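Local structure of uncharacterized IolB-like protein (Salmonella typhimurium LT2, 2QJV) at residues 186-190 and 228-232; 181-185 and 244-249. The protein probably acts as a sugar-acid isomerase with glucuronate isomerase activity, as a nickel-binding member of the KduI/IolB family in the cupin superfamily. The protein carries 2 engineered substitutions. All blocks are in the same frame, centred on the assembly; numbering follows the deposited sequence.

Overall arrangement
From the N terminus, the chain passes through a first antiparallel sheet (strands 16-19 to 119-121) before it reaches strand 181-193, which serves both contacts. Residues 181-185 come first and wait for their partner until 244-249, the end of strand 238-246 and the loop after it, so contact 2 closes the longer loop. Residues 186-190 follow directly and meet 228-232 earlier, so contact 1 lies within that loop. Contact 2 is backbone pairing inside the five-stranded sheet; contact 1 reaches across, through a nickel ion at H229 and packing at V231, to strand 231-233 of the four-stranded sheet, in keeping with a cupin barrel. The two meet where T187 N lies 3.0 Å from V244 O and E186 packs on M245.

Contact 1. Residues 186-190 and 228-232; sequences ETYYH and YHPVA. With NI (nickel (II) ion), chain D.
E186 and H229 meet at a nickel ion, bound by E186 OE1 at 2.1 Å and H229 NE2 at 2.2 Å. The glutamate chain is extended, CG anti to the backbone N (chi1 -172°), which carries the carboxylate to the metal, where its plane stands 78° from the imidazole. These two ligand atoms lie 3.0 Å apart because they share the ion, not through a hydrogen bond. H171, H173 and two waters complete six ligands. One water donates to E186 OE2 and hydrogen-bonds with Y188 OH at 2.7 Å, tying the tyrosine to the first shell. Y188 OH, further bonded to S167 OG, sits in the plane of the H229 ring at its edge, 3.2 Å from CD2. A hydrogen bond from H229 ND1 to G227 O, together with the metal bond at NE2, fixes the ring's rotation. Farther along, V231 CG2 lies 3.8 Å from Y188 CE2 and meets the edge of the H190 ring at CE1; H190 NE2 is bonded to Q201. Three histidines and one glutamate round a metal are the classic cupin site. It lies between strand 181-193, paired with 238-246, and the loop into strand 231-233, which runs between 165-166 and 198-204.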
ATOM      1  N   GLU A 186      11.769  20.614   3.705  1.00 37.51           N
ATOM      2  CA  GLU A 186      11.848  21.260   2.401  1.00 36.60           C
ATOM      3  C   GLU A 186      10.610  20.964   1.533  1.00 36.24           C
ATOM      4  O   GLU A 186      10.109  19.842   1.461  1.00 36.98           O
ATOM      5  CB  GLU A 186      13.145  20.884   1.658  1.00 35.62           C
ATOM      6  CG  GLU A 186      13.360  21.682   0.383  1.00 36.80           C
ATOM      7  CD  GLU A 186      14.733  21.548  -0.230  1.00 44.34           C
ATOM      8  OE1 GLU A 186      15.460  20.582   0.082  1.00 38.93           O
ATOM      9  OE2 GLU A 186      15.092  22.392  -1.088  1.00 49.45           O
ATOM     10  N   THR A 187      10.099  22.022   0.918  1.00 35.84           N
ATOM     11  CA  THR A 187       9.022  21.911  -0.054  1.00 36.31           C
ATOM     12  C   THR A 187       9.572  22.304  -1.444  1.00 37.44           C
ATOM     13  O   THR A 187      10.489  23.117  -1.555  1.00 37.99           O
ATOM     14  CB  THR A 187       7.749  22.750   0.323  1.00 33.90           C
ATOM     15  OG1 THR A 187       8.104  24.137   0.436  1.00 37.98           O
ATOM     16  CG2 THR A 187       7.036  22.209   1.625  1.00 33.48           C
ATOM     17  N   TYR A 188       9.008  21.678  -2.478  1.00 37.29           N
ATOM     18  CA  TYR A 188       9.278  21.930  -3.887  1.00 36.47           C
ATOM     19  C   TYR A 188       7.937  22.293  -4.512  1.00 38.02           C
ATOM     20  O   TYR A 188       7.002  21.522  -4.411  1.00 37.78           O
ATOM     21  CB  TYR A 188       9.778  20.677  -4.627  1.00 37.69           C
ATOM     22  CG  TYR A 188      11.255  20.379  -4.477  1.00 36.26           C
ATOM     23  CD1 TYR A 188      11.777  20.039  -3.246  1.00 36.29           C
ATOM     24  CD2 TYR A 188      12.133  20.442  -5.567  1.00 34.10           C
ATOM     25  CE1 TYR A 188      13.109  19.787  -3.081  1.00 39.09           C
ATOM     26  CE2 TYR A 188      13.479  20.194  -5.400  1.00 35.66           C
ATOM     27  CZ  TYR A 188      13.952  19.861  -4.158  1.00 40.08           C
ATOM     28  OH  TYR A 188      15.269  19.617  -4.014  1.00 38.40           O
ATOM     29  N   TYR A 189       7.866  23.442  -5.160  1.00 36.34           N
ATOM     30  CA  TYR A 189       6.706  23.858  -5.932  1.00 36.65           C
ATOM     31  C   TYR A 189       7.182  23.863  -7.390  1.00 37.65           C
ATOM     32  O   TYR A 189       7.919  24.782  -7.818  1.00 36.65           O
ATOM     33  CB  TYR A 189       6.182  25.222  -5.484  1.00 36.30           C
ATOM     34  CG  TYR A 189       5.063  25.793  -6.345  1.00 33.81           C
ATOM     35  CD1 TYR A 189       3.818  25.130  -6.462  1.00 36.61           C
ATOM     36  CD2 TYR A 189       5.199  27.034  -6.968  1.00 36.10           C
ATOM     37  CE1 TYR A 189       2.799  25.645  -7.236  1.00 37.73           C
ATOM     38  CE2 TYR A 189       4.160  27.582  -7.743  1.00 38.05           C
ATOM     39  CZ  TYR A 189       2.960  26.878  -7.882  1.00 37.52           C
ATOM     40  OH  TYR A 189       1.952  27.425  -8.628  1.00 36.46           O
ATOM     41  N   HIS A 190       6.674  22.902  -8.170  1.00 37.30           N
ATOM     42  CA  HIS A 190       7.123  22.677  -9.539  1.00 35.29           C
ATOM     43  C   HIS A 190       6.271  23.309 -10.640  1.00 34.24           C
ATOM     44  O   HIS A 190       5.031  23.367 -10.551  1.00 37.50           O
ATOM     45  CB  HIS A 190       7.184  21.180  -9.862  1.00 37.62           C
ATOM     46  CG  HIS A 190       8.302  20.446  -9.183  1.00 41.63           C
ATOM     47  ND1 HIS A 190       9.520  20.224  -9.796  1.00 37.18           N
ATOM     48  CD2 HIS A 190       8.368  19.844  -7.972  1.00 41.74           C
ATOM     49  CE1 HIS A 190      10.288  19.516  -8.980  1.00 41.23           C
ATOM     50  NE2 HIS A 190       9.606  19.257  -7.873  1.00 39.94           N
ATOM     51  N   TYR A 228      17.435  12.002   0.714  1.00 34.47           N
ATOM     52  CA  TYR A 228      17.910  12.494  -0.609  1.00 35.05           C
ATOM     53  C   TYR A 228      16.696  12.803  -1.435  1.00 36.16           C
ATOM     54  O   TYR A 228      15.649  12.177  -1.259  1.00 35.23           O
ATOM     55  CB  TYR A 228      18.825  11.450  -1.258  1.00 34.17           C
ATOM     56  CG  TYR A 228      19.954  11.043  -0.325  1.00 32.05           C
ATOM     57  CD1 TYR A 228      20.940  11.950   0.022  1.00 32.84           C
ATOM     58  CD2 TYR A 228      20.040   9.742   0.206  1.00 33.33           C
ATOM     59  CE1 TYR A 228      21.921  11.632   0.882  1.00 32.43           C
ATOM     60  CE2 TYR A 228      21.038   9.414   1.072  1.00 38.44           C
ATOM     61  CZ  TYR A 228      21.994  10.354   1.399  1.00 37.52           C
ATOM     62  OH  TYR A 228      23.019  10.050   2.251  1.00 34.18           O
ATOM     63  N   HIS A 229      16.809  13.781  -2.331  1.00 35.56           N
ATOM     64  CA  HIS A 229      15.624  14.245  -3.079  1.00 35.30           C
ATOM     65  C   HIS A 229      15.910  14.817  -4.484  1.00 34.30           C
ATOM     66  O   HIS A 229      15.443  15.932  -4.832  1.00 37.69           O
ATOM     67  CB  HIS A 229      14.837  15.242  -2.196  1.00 35.79           C
ATOM     68  CG  HIS A 229      15.700  16.218  -1.445  1.00 33.47           C
ATOM     69  ND1 HIS A 229      16.353  15.884  -0.273  1.00 33.34           N
ATOM     70  CD2 HIS A 229      15.988  17.518  -1.669  1.00 31.75           C
ATOM     71  CE1 HIS A 229      16.985  16.933   0.194  1.00 37.40           C
ATOM     72  NE2 HIS A 229      16.785  17.939  -0.635  1.00 35.86           N
ATOM     73  N   PRO A 230      16.642  14.049  -5.307  1.00 34.20           N
ATOM     74  CA  PRO A 230      16.932  14.562  -6.669  1.00 37.68           C
ATOM     75  C   PRO A 230      15.712  14.662  -7.609  1.00 36.00           C
ATOM     76  O   PRO A 230      14.717  13.915  -7.452  1.00 37.43           O
ATOM     77  CB  PRO A 230      17.950  13.541  -7.220  1.00 35.08           C
ATOM     78  CG  PRO A 230      17.604  12.280  -6.475  1.00 35.10           C
ATOM     79  CD  PRO A 230      17.241  12.726  -5.096  1.00 37.97           C
ATOM     80  N   VAL A 231      15.832  15.585  -8.568  1.00 39.68           N
ATOM     81  CA  VAL A 231      14.847  15.842  -9.599  1.00 38.74           C
ATOM     82  C   VAL A 231      15.424  15.468 -10.978  1.00 38.21           C
ATOM     83  O   VAL A 231      16.434  16.039 -11.436  1.00 36.59           O
ATOM     84  CB  VAL A 231      14.427  17.321  -9.597  1.00 38.97           C
ATOM     85  CG1 VAL A 231      13.545  17.664 -10.817  1.00 35.42           C
ATOM     86  CG2 VAL A 231      13.759  17.709  -8.243  1.00 35.70           C
ATOM     87  N   ALA A 232      14.769  14.521 -11.640  1.00 37.44           N
ATOM     88  CA  ALA A 232      15.126  14.113 -13.008  1.00 36.35           C
ATOM     89  C   ALA A 232      14.100  14.697 -13.988  1.00 37.14           C
ATOM     90  O   ALA A 232      12.915  14.362 -13.950  1.00 36.78           O
ATOM     91  CB  ALA A 232      15.251  12.575 -13.165  1.00 36.26           C
TER
HETATM   92 NI    NI D 271      17.438  19.988  -0.294  1.00 22.23          NI
HETATM   93  O   HOH W   1      17.071  20.716  -2.331  1.00 23.15           O
HETATM   94  O   HOH W   2      18.185  22.035  -0.107  1.00 23.07           O

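Contact 2. Residues 181-185 and 244-249; sequences ETYLE and VMAGPL
E185 and A246 form an antiparallel hydrogen-bonded pair whose two bonds are unequal. E185 N donates to A246 O at 3.0 Å, whereas the return bond from A246 N to E185 O is weak at 3.4 Å. E185 O also receives a CA-H...O contact from M245 CA at 3.2 Å. Toward Y183 and G247 the chains stay close without further direct backbone hydrogen bonds: G247 CA points its hydrogen almost straight at Y183 O (173° at the hydrogen), and a water donates to Y183 O while accepting from L249 N, bridging the two segments.

L184 sends its two methyls to different residues of the partner: CD1 lies 3.9 Å from M245 SE, CD2 3.6 Å from G247 N. The selenomethionine starts with CG anti to its carbonyl carbon (chi1 -71°), and its side chain comes within about 5 Å of the nickel, alongside the ligand E186. P248 CD packs at the edge of the Y183 ring, 3.8 Å from CD2, and T182 CG2 meets L249 CD2.

Outward, the Y183 hydroxyl donates to E185 OE2 at 2.6 Å, using that oxygen's anti lone pair. The same carboxylate accepts backbone N-H groups of E27, Y28 and V29, so the N-terminal part of the chain holds it in place. L184 O accepts from ND1 of the nickel ligand H173, a second-shell bond that orients this imidazole. The pairing joins strand 181-193, at one edge of the five-stranded sheet, to 238-246, whose other neighbour is 154-160; V244 and A246 also touch strand 104-111 of the first sheet.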
ATOM      1  N   GLU A 181      25.561  18.669   9.314  1.00 34.26           N
ATOM      2  CA  GLU A 181      24.240  18.658   8.776  1.00 34.40           C
ATOM      3  C   GLU A 181      23.236  19.307   9.738  1.00 31.08           C
ATOM      4  O   GLU A 181      23.411  19.282  10.943  1.00 31.75           O
ATOM      5  CB  GLU A 181      23.828  17.200   8.474  1.00 34.70           C
ATOM      6  CG  GLU A 181      22.595  17.046   7.645  1.00 36.59           C
ATOM      7  CD  GLU A 181      22.295  15.604   7.281  1.00 38.85           C
ATOM      8  OE1 GLU A 181      23.234  14.853   6.907  1.00 40.14           O
ATOM      9  OE2 GLU A 181      21.113  15.242   7.323  1.00 36.40           O
ATOM     10  N   THR A 182      22.204  19.886   9.171  1.00 34.58           N
ATOM     11  CA  THR A 182      21.086  20.422   9.926  1.00 36.19           C
ATOM     12  C   THR A 182      19.797  19.717   9.460  1.00 36.67           C
ATOM     13  O   THR A 182      19.730  19.185   8.355  1.00 36.31           O
ATOM     14  CB  THR A 182      20.921  21.968   9.758  1.00 35.00           C
ATOM     15  OG1 THR A 182      20.923  22.299   8.369  1.00 38.02           O
ATOM     16  CG2 THR A 182      22.025  22.743  10.500  1.00 35.24           C
ATOM     17  N   TYR A 183      18.806  19.701  10.347  1.00 36.72           N
ATOM     18  CA  TYR A 183      17.451  19.275  10.026  1.00 39.02           C
ATOM     19  C   TYR A 183      16.734  20.472   9.380  1.00 36.08           C
ATOM     20  O   TYR A 183      16.537  21.523  10.016  1.00 35.11           O
ATOM     21  CB  TYR A 183      16.692  18.810  11.274  1.00 40.47           C
ATOM     22  CG  TYR A 183      15.194  18.587  11.089  1.00 36.25           C
ATOM     23  CD1 TYR A 183      14.696  17.372  10.671  1.00 44.38           C
ATOM     24  CD2 TYR A 183      14.264  19.611  11.348  1.00 42.65           C
ATOM     25  CE1 TYR A 183      13.344  17.167  10.506  1.00 45.06           C
ATOM     26  CE2 TYR A 183      12.908  19.412  11.180  1.00 43.42           C
ATOM     27  CZ  TYR A 183      12.445  18.181  10.781  1.00 37.28           C
ATOM     28  OH  TYR A 183      11.080  17.958  10.581  1.00 34.06           O
ATOM     29  N   LEU A 184      16.317  20.269   8.143  1.00 34.97           N
ATOM     30  CA  LEU A 184      15.581  21.254   7.371  1.00 35.60           C
ATOM     31  C   LEU A 184      14.497  20.573   6.566  1.00 34.09           C
ATOM     32  O   LEU A 184      14.760  19.737   5.704  1.00 37.12           O
ATOM     33  CB  LEU A 184      16.495  22.075   6.428  1.00 36.96           C
ATOM     34  CG  LEU A 184      17.491  23.033   7.085  1.00 39.94           C
ATOM     35  CD1 LEU A 184      18.433  23.495   6.002  1.00 34.51           C
ATOM     36  CD2 LEU A 184      16.881  24.283   7.897  1.00 32.06           C
ATOM     37  N   GLU A 185      13.249  20.876   6.925  1.00 38.30           N
ATOM     38  CA  GLU A 185      12.116  20.444   6.121  1.00 36.66           C
ATOM     39  C   GLU A 185      12.229  21.207   4.791  1.00 36.39           C
ATOM     40  O   GLU A 185      12.711  22.331   4.775  1.00 36.61           O
ATOM     41  CB  GLU A 185      10.815  20.774   6.831  1.00 36.47           C
ATOM     42  CG  GLU A 185      10.627  19.973   8.109  1.00 33.84           C
ATOM     43  CD  GLU A 185       9.797  20.671   9.178  1.00 34.18           C
ATOM     44  OE1 GLU A 185       9.191  21.720   8.903  1.00 34.08           O
ATOM     45  OE2 GLU A 185       9.775  20.152  10.321  1.00 36.16           O
ATOM     46  N   VAL A 244      11.182  26.078  -0.183  1.00 36.06           N
ATOM     47  CA  VAL A 244      11.141  26.675   1.152  1.00 35.70           C
ATOM     48  C   VAL A 244      11.788  25.645   2.110  1.00 36.44           C
ATOM     49  O   VAL A 244      11.497  24.428   2.045  1.00 38.09           O
ATOM     50  CB  VAL A 244       9.708  27.081   1.643  1.00 35.21           C
ATOM     51  CG1 VAL A 244       9.739  27.765   3.031  1.00 32.76           C
ATOM     52  CG2 VAL A 244       9.003  27.978   0.579  1.00 34.83           C
HETATM   53  N   MSE A 245      12.676  26.138   2.968  1.00 35.38           N
HETATM   54  CA  MSE A 245      13.269  25.360   4.037  1.00 34.92           C
HETATM   55  C   MSE A 245      13.227  26.092   5.360  1.00 35.54           C
HETATM   56  O   MSE A 245      13.245  27.318   5.408  1.00 35.94           O
HETATM   57  CB  MSE A 245      14.738  25.004   3.756  1.00 34.48           C
HETATM   58  CG  MSE A 245      14.941  23.986   2.657  1.00 39.22           C
HETATM   59 SE   MSE A 245      16.868  23.659   2.456  0.75 45.05          SE
HETATM   60  CE  MSE A 245      17.346  25.310   1.796  1.00 39.55           C
ATOM     61  N   ALA A 246      13.151  25.306   6.437  1.00 36.21           N
ATOM     62  CA  ALA A 246      13.250  25.793   7.816  1.00 35.97           C
ATOM     63  C   ALA A 246      13.441  24.621   8.777  1.00 35.58           C
ATOM     64  O   ALA A 246      13.086  23.475   8.461  1.00 35.80           O
ATOM     65  CB  ALA A 246      12.012  26.689   8.256  1.00 36.11           C
ATOM     66  N   GLY A 247      14.034  24.937   9.929  1.00 34.87           N
ATOM     67  CA  GLY A 247      14.293  24.004  11.033  1.00 36.03           C
ATOM     68  C   GLY A 247      14.708  24.732  12.286  1.00 35.79           C
ATOM     69  O   GLY A 247      14.598  25.951  12.341  1.00 37.58           O
ATOM     70  N   PRO A 248      15.222  23.994  13.304  1.00 36.43           N
ATOM     71  CA  PRO A 248      15.608  24.681  14.537  1.00 37.16           C
ATOM     72  C   PRO A 248      16.828  25.591  14.402  1.00 35.76           C
ATOM     73  O   PRO A 248      16.979  26.520  15.203  1.00 34.20           O
ATOM     74  CB  PRO A 248      15.895  23.526  15.516  1.00 37.45           C
ATOM     75  CG  PRO A 248      16.283  22.374  14.619  1.00 34.53           C
ATOM     76  CD  PRO A 248      15.472  22.538  13.364  1.00 36.72           C
ATOM     77  N   LEU A 249      17.682  25.323  13.418  1.00 35.87           N
ATOM     78  CA  LEU A 249      18.897  26.095  13.163  1.00 36.54           C
ATOM     79  C   LEU A 249      18.902  26.559  11.705  1.00 34.10           C
ATOM     80  O   LEU A 249      18.907  25.754  10.763  1.00 33.06           O
ATOM     81  CB  LEU A 249      20.162  25.292  13.514  1.00 35.52           C
ATOM     82  CG  LEU A 249      21.532  25.993  13.352  1.00 36.45           C
ATOM     83  CD1 LEU A 249      21.689  27.206  14.276  1.00 39.63           C
ATOM     84  CD2 LEU A 249      22.648  24.989  13.613  1.00 41.24           C
TER
HETATM   85  O   HOH W   3      18.017  23.207  11.439  1.00 21.24           O